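Local atomic coordinates of AlkZ (Streptomyces sahachiroi, PDB entry 5UUJ), a protein that belongs to the AlkZ-like DNA glycosylase family, within the helix-turn-helix clan, and is built largely of helices with three small beta-sheets. Residues A128-L131 against V135-R138; D250-V255 against K261-T266; S308-A313 against S318-K323; A359-A364 against S368-R373. All coordinates share one frame; numbering follows the deposited sequence.

In the fold
The four contacts follow one another along the chain without interleaving, each bringing together elements close in sequence. Interaction 1 joins helix 117-130 to strand 136-137, and its centre lies about 43, 38 and 41 Å from the centres of interactions 2, 3 and 4. Interaction 2, the hairpin of strands 252-257 and 260-265, is about 29 Å from interaction 3, centre to centre. Interactions 3 and 4 are the closest pair, with centres about 19 Å and nearest atoms about 8 Å apart, and both reach the five-stranded mixed sheet, through strands 320-323 and 372-374. Interactions 1 and 2 belong to separate three-stranded sheets, whereas 3 and 4 share this one.

Interaction 1 of 4, residues A128-L131 against V135-R138; sequences AGIL and VLTR
Ile130, Leu131 and Leu136 form a small hydrophobic cluster where the end of helix 117-130 turns back toward the short strand 136-137. Leu136 carries the contact from the strand side through a single methyl group. Its CD1 lies 3.6 Å from Ile130 CG2, while the same Leu136 CD1 is 4.0 Å from CD2 of Leu131, so that one branch is shared by two neighbours in sequence. The side chains of Ile130 and Leu136 meet at about a right angle; Leu131 comes at a slant. The branching of isoleucine suits its place: with CG1 beside the backbone N (chi1 -68°), CG2 is swung anti to that nitrogen and becomes the branch that meets Leu136. Leu131 needs its length, because its CB does not aim straight at the strand and the reach is made by the terminal methyl.

Around the cluster, Ile130 and Leu131 also pack on Leu141 of helix 138-146, and Leu136 and Leu131 are tied by backbone hydrogen bonds to Phe187 and Leu189 respectively. Thr137 N-caps helix 138-146, its OG1 accepting from Glu140 N. The succession of helix 117-130, strand 136-137, helices 138-146 and 162-172, and then strands 176-177 and 186-188, with 186-188 central in the small sheet, is consistent with a winged-helix arrangement.

Nothing polar is exchanged between the two segments. Their direct attraction is therefore dispersive and hydrophobic, without the directional demands of hydrogen bonding, and the strand's register is fixed by its sheet neighbours instead.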
# COMPACT_ATOMS: atom_id res chain seq x y z
N ALA A 128 0.78 12.07 -21.78
CA ALA A 128 1.88 12.81 -21.19
C ALA A 128 1.90 14.25 -21.69
O ALA A 128 2.16 15.18 -20.93
CB ALA A 128 3.21 12.13 -21.48
N GLY A 129 1.62 14.43 -22.98
CA GLY A 129 1.61 15.75 -23.58
C GLY A 129 0.40 16.58 -23.17
O GLY A 129 0.52 17.77 -22.90
N ILE A 130 -0.75 15.93 -23.11
CA ILE A 130 -1.99 16.60 -22.75
C ILE A 130 -1.96 17.09 -21.30
O ILE A 130 -2.42 18.19 -21.00
CB ILE A 130 -3.20 15.67 -22.96
CG1 ILE A 130 -3.41 15.42 -24.46
CG2 ILE A 130 -4.48 16.27 -22.38
CD1 ILE A 130 -4.26 14.21 -24.77
N LEU A 131 -1.39 16.29 -20.41
CA LEU A 131 -1.44 16.57 -18.98
C LEU A 131 -0.25 17.38 -18.46
O LEU A 131 -0.20 17.72 -17.28
CB LEU A 131 -1.54 15.27 -18.19
CG LEU A 131 -2.81 14.43 -18.39
CD1 LEU A 131 -2.78 13.23 -17.46
CD2 LEU A 131 -4.07 15.26 -18.16
N VAL A 135 -4.52 20.10 -15.65
CA VAL A 135 -5.34 19.27 -14.77
C VAL A 135 -6.70 19.02 -15.42
O VAL A 135 -7.43 19.96 -15.73
CB VAL A 135 -5.52 19.94 -13.39
CG1 VAL A 135 -6.36 19.06 -12.48
CG2 VAL A 135 -4.17 20.22 -12.76
N LEU A 136 -7.04 17.75 -15.62
CA LEU A 136 -8.27 17.37 -16.30
C LEU A 136 -9.00 16.24 -15.58
O LEU A 136 -8.38 15.35 -15.00
CB LEU A 136 -7.99 16.92 -17.73
CG LEU A 136 -7.32 17.92 -18.68
CD1 LEU A 136 -7.00 17.23 -20.00
CD2 LEU A 136 -8.20 19.13 -18.91
N THR A 137 -10.33 16.28 -15.63
CA THR A 137 -11.14 15.16 -15.17
C THR A 137 -10.97 14.00 -16.15
O THR A 137 -10.34 14.16 -17.19
CB THR A 137 -12.63 15.53 -15.07
OG1 THR A 137 -13.14 15.83 -16.38
CG2 THR A 137 -12.84 16.74 -14.17
N ARG A 138 -11.51 12.84 -15.80
CA ARG A 138 -11.47 11.69 -16.70
C ARG A 138 -12.14 12.03 -18.02
O ARG A 138 -11.56 11.82 -19.09
CB ARG A 138 -12.15 10.48 -16.06
CG ARG A 138 -12.32 9.29 -17.00
CD ARG A 138 -13.05 8.15 -16.31
NE ARG A 138 -14.36 8.58 -15.79
CZ ARG A 138 -15.50 8.50 -16.46
NH1 ARG A 138 -15.54 8.00 -17.69
NH2 ARG A 138 -16.63 8.92 -15.90

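Interaction 2 of 4, residues D250-V255 against K261-T266; sequences DELTEV and KAFVLT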
# COMPACT_ATOMS: atom_id res chain seq x y z
N ASP A 250 25.39 -9.94 0.51
CA ASP A 250 25.38 -9.90 1.97
C ASP A 250 24.70 -8.64 2.52
O ASP A 250 24.76 -8.37 3.72
CB ASP A 250 26.81 -10.01 2.52
CG ASP A 250 27.77 -8.99 1.91
OD1 ASP A 250 27.30 -7.92 1.46
OD2 ASP A 250 28.99 -9.27 1.89
N GLU A 251 24.05 -7.88 1.64
CA GLU A 251 23.12 -6.84 2.09
C GLU A 251 21.90 -7.48 2.72
O GLU A 251 21.15 -6.84 3.47
CB GLU A 251 22.70 -5.93 0.93
CG GLU A 251 23.34 -4.56 0.93
CD GLU A 251 23.32 -3.92 -0.45
OE1 GLU A 251 22.33 -4.13 -1.19
OE2 GLU A 251 24.29 -3.22 -0.80
N LEU A 252 21.68 -8.76 2.41
CA LEU A 252 20.60 -9.54 3.00
C LEU A 252 21.16 -10.60 3.95
O LEU A 252 22.28 -11.07 3.76
CB LEU A 252 19.77 -10.23 1.91
CG LEU A 252 19.13 -9.36 0.83
CD1 LEU A 252 18.35 -10.23 -0.15
CD2 LEU A 252 18.23 -8.31 1.44
N THR A 253 20.36 -10.96 4.94
CA THR A 253 20.69 -12.03 5.87
C THR A 253 19.54 -13.02 5.88
O THR A 253 18.38 -12.62 5.89
CB THR A 253 20.96 -11.50 7.30
OG1 THR A 253 22.17 -10.73 7.31
CG2 THR A 253 21.09 -12.64 8.30
N GLU A 254 19.86 -14.31 5.88
CA GLU A 254 18.83 -15.34 5.93
C GLU A 254 18.44 -15.62 7.37
O GLU A 254 19.30 -15.85 8.22
CB GLU A 254 19.31 -16.63 5.25
CG GLU A 254 18.23 -17.70 5.20
CD GLU A 254 18.66 -18.94 4.43
OE1 GLU A 254 19.52 -19.69 4.94
OE2 GLU A 254 18.14 -19.15 3.31
N VAL A 255 17.14 -15.59 7.63
CA VAL A 255 16.60 -15.81 8.97
C VAL A 255 15.69 -17.04 8.99
O VAL A 255 14.80 -17.18 8.15
CB VAL A 255 15.79 -14.59 9.47
CG1 VAL A 255 15.46 -14.74 10.95
CG2 VAL A 255 16.54 -13.30 9.22
N LYS A 261 12.50 -20.07 6.22
CA LYS A 261 13.68 -19.35 5.76
C LYS A 261 13.23 -18.09 5.02
O LYS A 261 12.47 -18.17 4.06
CB LYS A 261 14.53 -20.23 4.85
CG LYS A 261 15.00 -21.53 5.50
CD LYS A 261 15.89 -21.26 6.71
CE LYS A 261 16.45 -22.55 7.29
NZ LYS A 261 17.29 -23.30 6.31
N ALA A 262 13.70 -16.95 5.50
CA ALA A 262 13.32 -15.66 4.93
C ALA A 262 14.51 -14.70 4.94
O ALA A 262 15.51 -14.95 5.61
CB ALA A 262 12.16 -15.07 5.70
N PHE A 263 14.39 -13.61 4.20
CA PHE A 263 15.45 -12.61 4.11
C PHE A 263 15.14 -11.37 4.94
O PHE A 263 14.03 -10.84 4.88
CB PHE A 263 15.68 -12.19 2.65
CG PHE A 263 16.18 -13.30 1.77
CD1 PHE A 263 17.46 -13.82 1.94
CD2 PHE A 263 15.39 -13.81 0.75
CE1 PHE A 263 17.92 -14.83 1.13
CE2 PHE A 263 15.85 -14.82 -0.07
CZ PHE A 263 17.12 -15.33 0.12
N VAL A 264 16.12 -10.92 5.71
CA VAL A 264 16.05 -9.62 6.37
C VAL A 264 17.26 -8.81 5.93
O VAL A 264 18.29 -9.38 5.55
CB VAL A 264 16.02 -9.76 7.91
CG1 VAL A 264 17.38 -10.18 8.47
CG2 VAL A 264 15.56 -8.46 8.56
N LEU A 265 17.15 -7.48 5.95
CA LEU A 265 18.32 -6.64 5.69
C LEU A 265 19.36 -6.88 6.78
O LEU A 265 19.03 -6.91 7.97
CB LEU A 265 17.94 -5.16 5.64
CG LEU A 265 17.04 -4.73 4.48
CD1 LEU A 265 16.60 -3.29 4.66
CD2 LEU A 265 17.75 -4.90 3.14
N THR A 266 20.61 -7.05 6.36
CA THR A 266 21.70 -7.32 7.30
C THR A 266 21.84 -6.18 8.31
O THR A 266 22.19 -6.41 9.46
CB THR A 266 23.03 -7.52 6.55
OG1 THR A 266 22.89 -8.60 5.62
CG2 THR A 266 24.17 -7.83 7.53
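Thr266 OG1 is gripped by two groups at once: it donates to Asp250 O at 2.7 Å and accepts from Thr253 OG1 at 2.8 Å. Threonine suits both places, since its hydroxyl can donate one hydrogen bond and accept another; at Thr266, chi1 of -58° sets OG1 beside its own backbone N, and Asp250 O receives it from above the carbonyl plane. The same end of the hairpin is closed by Thr266 N, which points almost straight at Glu251 O (2.9 Å, 178° at the hydrogen).

Farther along, Thr253 pairs with Val264 and Val255 with Ala262 in hydrogen-bonded antiparallel pairs, each making two backbone bonds. Thr253 N to Val264 O, at 2.7 Å, runs nearly along the C=O axis. Between them, Glu254 and Phe263 form a non-hydrogen-bonded pair on one face of the sheet. The Phe263 ring receives Leu252 CD1 over one face, 4.2 Å from CG, and has Thr253 O near its plane at the edge. Leu252 also meets Leu265, their CD2 atoms 3.8 Å apart, and both leucines pack on Leu216 of helix 204-219.

On the face opposite Phe263, Val255 CG2 presses on Val264 CG1 at 3.3 Å, tighter than ordinary van der Waals contact; Val264 turns that methyl between its N and carbonyl carbon (chi1 72°). A hairpin following three helices, 204-219, 224-232 and 238-248, is consistent with the wing of a winged-helix unit.

The chemistry thus divides the work: directional backbone bonds fix the register, the threonine hydroxyls fasten the open end, and aliphatic side chains pack on both sides of the hairpin.

Interaction 3 of 4, residues S308-A313 against S318-K323; sequences SAVSRA and SPVVVK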
# COMPACT_ATOMS: atom_id res chain seq x y z
N SER A 308 -11.80 -15.49 6.14
CA SER A 308 -13.00 -14.97 5.48
C SER A 308 -13.68 -13.87 6.30
O SER A 308 -14.45 -13.09 5.76
CB SER A 308 -13.99 -16.10 5.21
OG SER A 308 -14.45 -16.67 6.42
N ALA A 309 -13.38 -13.82 7.60
CA ALA A 309 -13.93 -12.77 8.46
C ALA A 309 -13.20 -11.44 8.24
O ALA A 309 -13.76 -10.38 8.51
CB ALA A 309 -13.85 -13.19 9.91
N VAL A 310 -11.97 -11.52 7.76
CA VAL A 310 -11.15 -10.33 7.52
C VAL A 310 -11.20 -9.91 6.05
O VAL A 310 -11.56 -8.78 5.73
CB VAL A 310 -9.69 -10.57 7.93
CG1 VAL A 310 -8.85 -9.32 7.70
CG2 VAL A 310 -9.60 -11.00 9.39
N SER A 311 -10.83 -10.84 5.17
CA SER A 311 -10.81 -10.58 3.73
C SER A 311 -12.08 -11.11 3.09
O SER A 311 -12.23 -12.32 2.90
CB SER A 311 -9.57 -11.23 3.10
OG SER A 311 -9.52 -10.99 1.70
N ARG A 312 -13.00 -10.21 2.76
CA ARG A 312 -14.32 -10.58 2.24
C ARG A 312 -14.47 -10.22 0.76
O ARG A 312 -13.49 -9.91 0.08
CB ARG A 312 -15.41 -9.91 3.09
CG ARG A 312 -15.61 -10.57 4.45
CD ARG A 312 -16.78 -9.97 5.21
NE ARG A 312 -17.49 -10.99 5.99
CZ ARG A 312 -17.39 -11.16 7.31
NH1 ARG A 312 -16.61 -10.37 8.05
NH2 ARG A 312 -18.09 -12.12 7.90
N ALA A 313 -15.70 -10.30 0.25
CA ALA A 313 -15.98 -10.11 -1.17
C ALA A 313 -15.67 -8.70 -1.65
O ALA A 313 -15.66 -7.74 -0.87
CB ALA A 313 -17.43 -10.46 -1.47
N SER A 318 -11.15 -5.93 6.40
CA SER A 318 -11.75 -5.37 7.60
C SER A 318 -10.72 -4.73 8.53
O SER A 318 -9.54 -5.08 8.48
CB SER A 318 -12.51 -6.44 8.38
OG SER A 318 -13.47 -7.09 7.57
N PRO A 319 -11.17 -3.79 9.38
CA PRO A 319 -10.32 -3.39 10.50
C PRO A 319 -10.05 -4.59 11.39
O PRO A 319 -10.94 -5.44 11.51
CB PRO A 319 -11.15 -2.32 11.22
CG PRO A 319 -12.15 -1.85 10.20
CD PRO A 319 -12.43 -3.04 9.34
N VAL A 320 -8.87 -4.67 12.00
CA VAL A 320 -8.50 -5.86 12.75
C VAL A 320 -8.02 -5.55 14.16
O VAL A 320 -7.47 -4.47 14.43
CB VAL A 320 -7.40 -6.67 12.03
CG1 VAL A 320 -7.96 -7.33 10.78
CG2 VAL A 320 -6.21 -5.78 11.69
N VAL A 321 -8.26 -6.50 15.05
CA VAL A 321 -7.70 -6.49 16.39
C VAL A 321 -6.42 -7.32 16.37
O VAL A 321 -6.46 -8.52 16.10
CB VAL A 321 -8.67 -7.08 17.42
CG1 VAL A 321 -8.12 -6.93 18.84
CG2 VAL A 321 -10.04 -6.43 17.30
N VAL A 322 -5.30 -6.67 16.65
CA VAL A 322 -4.01 -7.36 16.70
C VAL A 322 -3.59 -7.55 18.16
O VAL A 322 -3.48 -6.59 18.91
CB VAL A 322 -2.92 -6.59 15.94
CG1 VAL A 322 -1.63 -7.38 15.92
CG2 VAL A 322 -3.38 -6.31 14.51
N LYS A 323 -3.36 -8.81 18.54
CA LYS A 323 -2.88 -9.14 19.88
C LYS A 323 -1.59 -9.94 19.78
O LYS A 323 -1.55 -11.00 19.16
CB LYS A 323 -3.93 -9.93 20.66
CG LYS A 323 -3.45 -10.38 22.04
CD LYS A 323 -4.60 -10.85 22.91
CE LYS A 323 -4.12 -11.18 24.32
NZ LYS A 323 -3.17 -12.33 24.35
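The chain doubles back between Val310 and Ser318, whose CA atoms come within 5.0 Å, and the loop so formed is closed by the carbonyl of Val310. That oxygen accepts twice from one residue. Ser318 N reaches Val310 O at 3.0 Å with a fairly straight bond (161° at the hydrogen), and Ser318 OG reaches the same Val310 O at 3.1 Å. The two donors approach from opposite faces of the carbonyl plane, each tilted out of it, so the oxygen is pinched between them. Serine is apt here because its hydroxyl sits only one carbon from the backbone: with chi1 at -55° OG lies next to its own N, and both donors can address a single acceptor. A weak bond from Trp316 NE1 gives the same hydroxyl a further partner.

Beyond these two bonds, Val310 CG1 meets Val320 CG1 at 3.8 Å, the two side chains crossing at about a right angle. The methyl of Val310 gets there by lying anti to its backbone N (chi1 -179°). Valine fits both sites: its branches are compact, and at Val320 the beta-branched form agrees with an extended strand. Leu291 of helix 289-292 touches both valines, and Phe343 and Leu302 add to the apolar surroundings of Val310.

Strand 320-323 lies between 281-284 and 326-334 in a mixed five-stranded sheet, where backbone hydrogen bonds join Val320 to Leu284 and Val321 to Val328. The contact thus ties a short, weakly formed helical turn, through a loop, to the first strand of the antiparallel beta-hairpin 320-323/326-334.

Interaction 4 of 4, residues A359-A364 against S368-R373; sequences AHVARA and SRLPVR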
# COMPACT_ATOMS: atom_id res chain seq x y z
N ALA A 359 -9.84 4.95 22.58
CA ALA A 359 -9.62 6.38 22.77
C ALA A 359 -8.64 6.92 21.73
O ALA A 359 -8.77 8.06 21.28
CB ALA A 359 -9.09 6.65 24.17
N HIS A 360 -7.67 6.09 21.36
CA HIS A 360 -6.71 6.44 20.32
C HIS A 360 -7.41 6.50 18.96
O HIS A 360 -7.17 7.41 18.17
CB HIS A 360 -5.56 5.43 20.31
CG HIS A 360 -4.42 5.81 19.42
ND1 HIS A 360 -3.60 6.89 19.69
CD2 HIS A 360 -3.95 5.25 18.28
CE1 HIS A 360 -2.67 6.98 18.75
NE2 HIS A 360 -2.87 6.00 17.88
N VAL A 361 -8.27 5.52 18.71
CA VAL A 361 -9.05 5.47 17.48
C VAL A 361 -10.03 6.64 17.42
O VAL A 361 -10.27 7.21 16.36
CB VAL A 361 -9.81 4.14 17.34
CG1 VAL A 361 -10.80 4.17 16.17
CG2 VAL A 361 -8.84 2.99 17.17
N ALA A 362 -10.60 6.99 18.57
CA ALA A 362 -11.54 8.10 18.65
C ALA A 362 -10.88 9.40 18.20
O ALA A 362 -11.44 10.15 17.41
CB ALA A 362 -12.09 8.24 20.06
N ARG A 363 -9.68 9.65 18.72
CA ARG A 363 -8.93 10.85 18.37
C ARG A 363 -8.57 10.84 16.89
O ARG A 363 -8.61 11.87 16.22
CB ARG A 363 -7.68 10.96 19.23
CG ARG A 363 -6.90 12.27 19.09
CD ARG A 363 -7.65 13.45 19.70
NE ARG A 363 -8.67 14.00 18.81
CZ ARG A 363 -8.43 14.85 17.82
NH1 ARG A 363 -7.19 15.27 17.57
NH2 ARG A 363 -9.43 15.29 17.06
N ALA A 364 -8.21 9.66 16.38
CA ALA A 364 -7.87 9.51 14.97
C ALA A 364 -9.09 9.65 14.07
O ALA A 364 -8.95 9.86 12.86
CB ALA A 364 -7.20 8.16 14.73
N SER A 368 -14.86 12.65 20.22
CA SER A 368 -14.43 12.76 21.60
C SER A 368 -14.34 11.41 22.31
O SER A 368 -13.47 11.20 23.15
CB SER A 368 -15.39 13.67 22.37
OG SER A 368 -15.18 13.55 23.77
N ARG A 369 -15.25 10.49 21.97
CA ARG A 369 -15.33 9.22 22.67
C ARG A 369 -15.88 8.11 21.78
O ARG A 369 -16.74 8.35 20.93
CB ARG A 369 -16.20 9.35 23.92
CG ARG A 369 -15.62 8.67 25.15
CD ARG A 369 -16.70 8.25 26.15
NE ARG A 369 -17.73 9.27 26.32
CZ ARG A 369 -17.62 10.33 27.12
NH1 ARG A 369 -16.51 10.53 27.82
NH2 ARG A 369 -18.63 11.20 27.22
N LEU A 370 -15.38 6.90 22.00
CA LEU A 370 -15.92 5.71 21.36
C LEU A 370 -16.14 4.63 22.42
O LEU A 370 -15.22 3.88 22.73
CB LEU A 370 -14.99 5.20 20.26
CG LEU A 370 -14.93 5.97 18.94
CD1 LEU A 370 -13.91 5.34 18.01
CD2 LEU A 370 -16.30 6.04 18.26
N PRO A 371 -17.36 4.55 22.98
CA PRO A 371 -17.67 3.46 23.90
C PRO A 371 -17.41 2.10 23.25
O PRO A 371 -17.62 1.96 22.04
CB PRO A 371 -19.16 3.66 24.20
CG PRO A 371 -19.41 5.11 23.95
CD PRO A 371 -18.49 5.49 22.83
N VAL A 372 -16.96 1.14 24.04
CA VAL A 372 -16.60 -0.18 23.53
C VAL A 372 -17.68 -1.22 23.84
O VAL A 372 -18.25 -1.24 24.93
CB VAL A 372 -15.26 -0.67 24.14
CG1 VAL A 372 -14.94 -2.09 23.68
CG2 VAL A 372 -14.14 0.27 23.76
N ARG A 373 -17.94 -2.07 22.85
CA ARG A 373 -18.75 -3.27 23.05
C ARG A 373 -18.00 -4.45 22.45
O ARG A 373 -17.61 -4.41 21.28
CB ARG A 373 -20.13 -3.12 22.40
CG ARG A 373 -21.03 -2.10 23.08
CD ARG A 373 -22.49 -2.25 22.69
NE ARG A 373 -22.75 -1.89 21.30
CZ ARG A 373 -22.99 -2.76 20.31
NH1 ARG A 373 -23.01 -4.07 20.54
NH2 ARG A 373 -23.22 -2.31 19.08
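Leu370 lies against the helical backbone at Ala362, with its CD1 3.7 Å from Ala362 CA and equally close to the N of that residue. Its branching carbon makes a second touch, Leu370 CG standing 3.8 Å from Ala362 CB. A third comes from the preceding helical residue, where Val361 CG1 meets Leu370 CD1 at 3.8 Å, the two side chains at about a right angle. Alanine is well chosen on the helix, because its single methyl lets the leucine come down onto the main chain itself; the leucine in turn supplies the length to cross from the returning chain. Its CG sits beside the backbone N (chi1 -75°), which carries the branched end toward the helix. Val361 swings CG1 anti to its backbone N (chi1 171°), setting that methyl next to the leucine. Beside these touches the backbone itself adds a looser one, as Ala362 CB lies 4.2 Å from Arg369 C.

The two segments belong to a beta-alpha-beta unit: strand 337-342 leads into helix 351-365, and the chain then returns as strand 372-374, parallel to the first and next to it in the five-stranded sheet. Leu370 thus stands on the connection by which the chain leaves the helix for the sheet edge.

Val361 also packs on Leu338 and Leu283, side chains of that sheet, which places the same helical face over it. The returning strand is positioned by backbone hydrogen bonds between Leu338 and both Pro371 and Arg373, the proline taking part through its carbonyl, and by a salt bridge from Arg373 NE to Glu337 OE1.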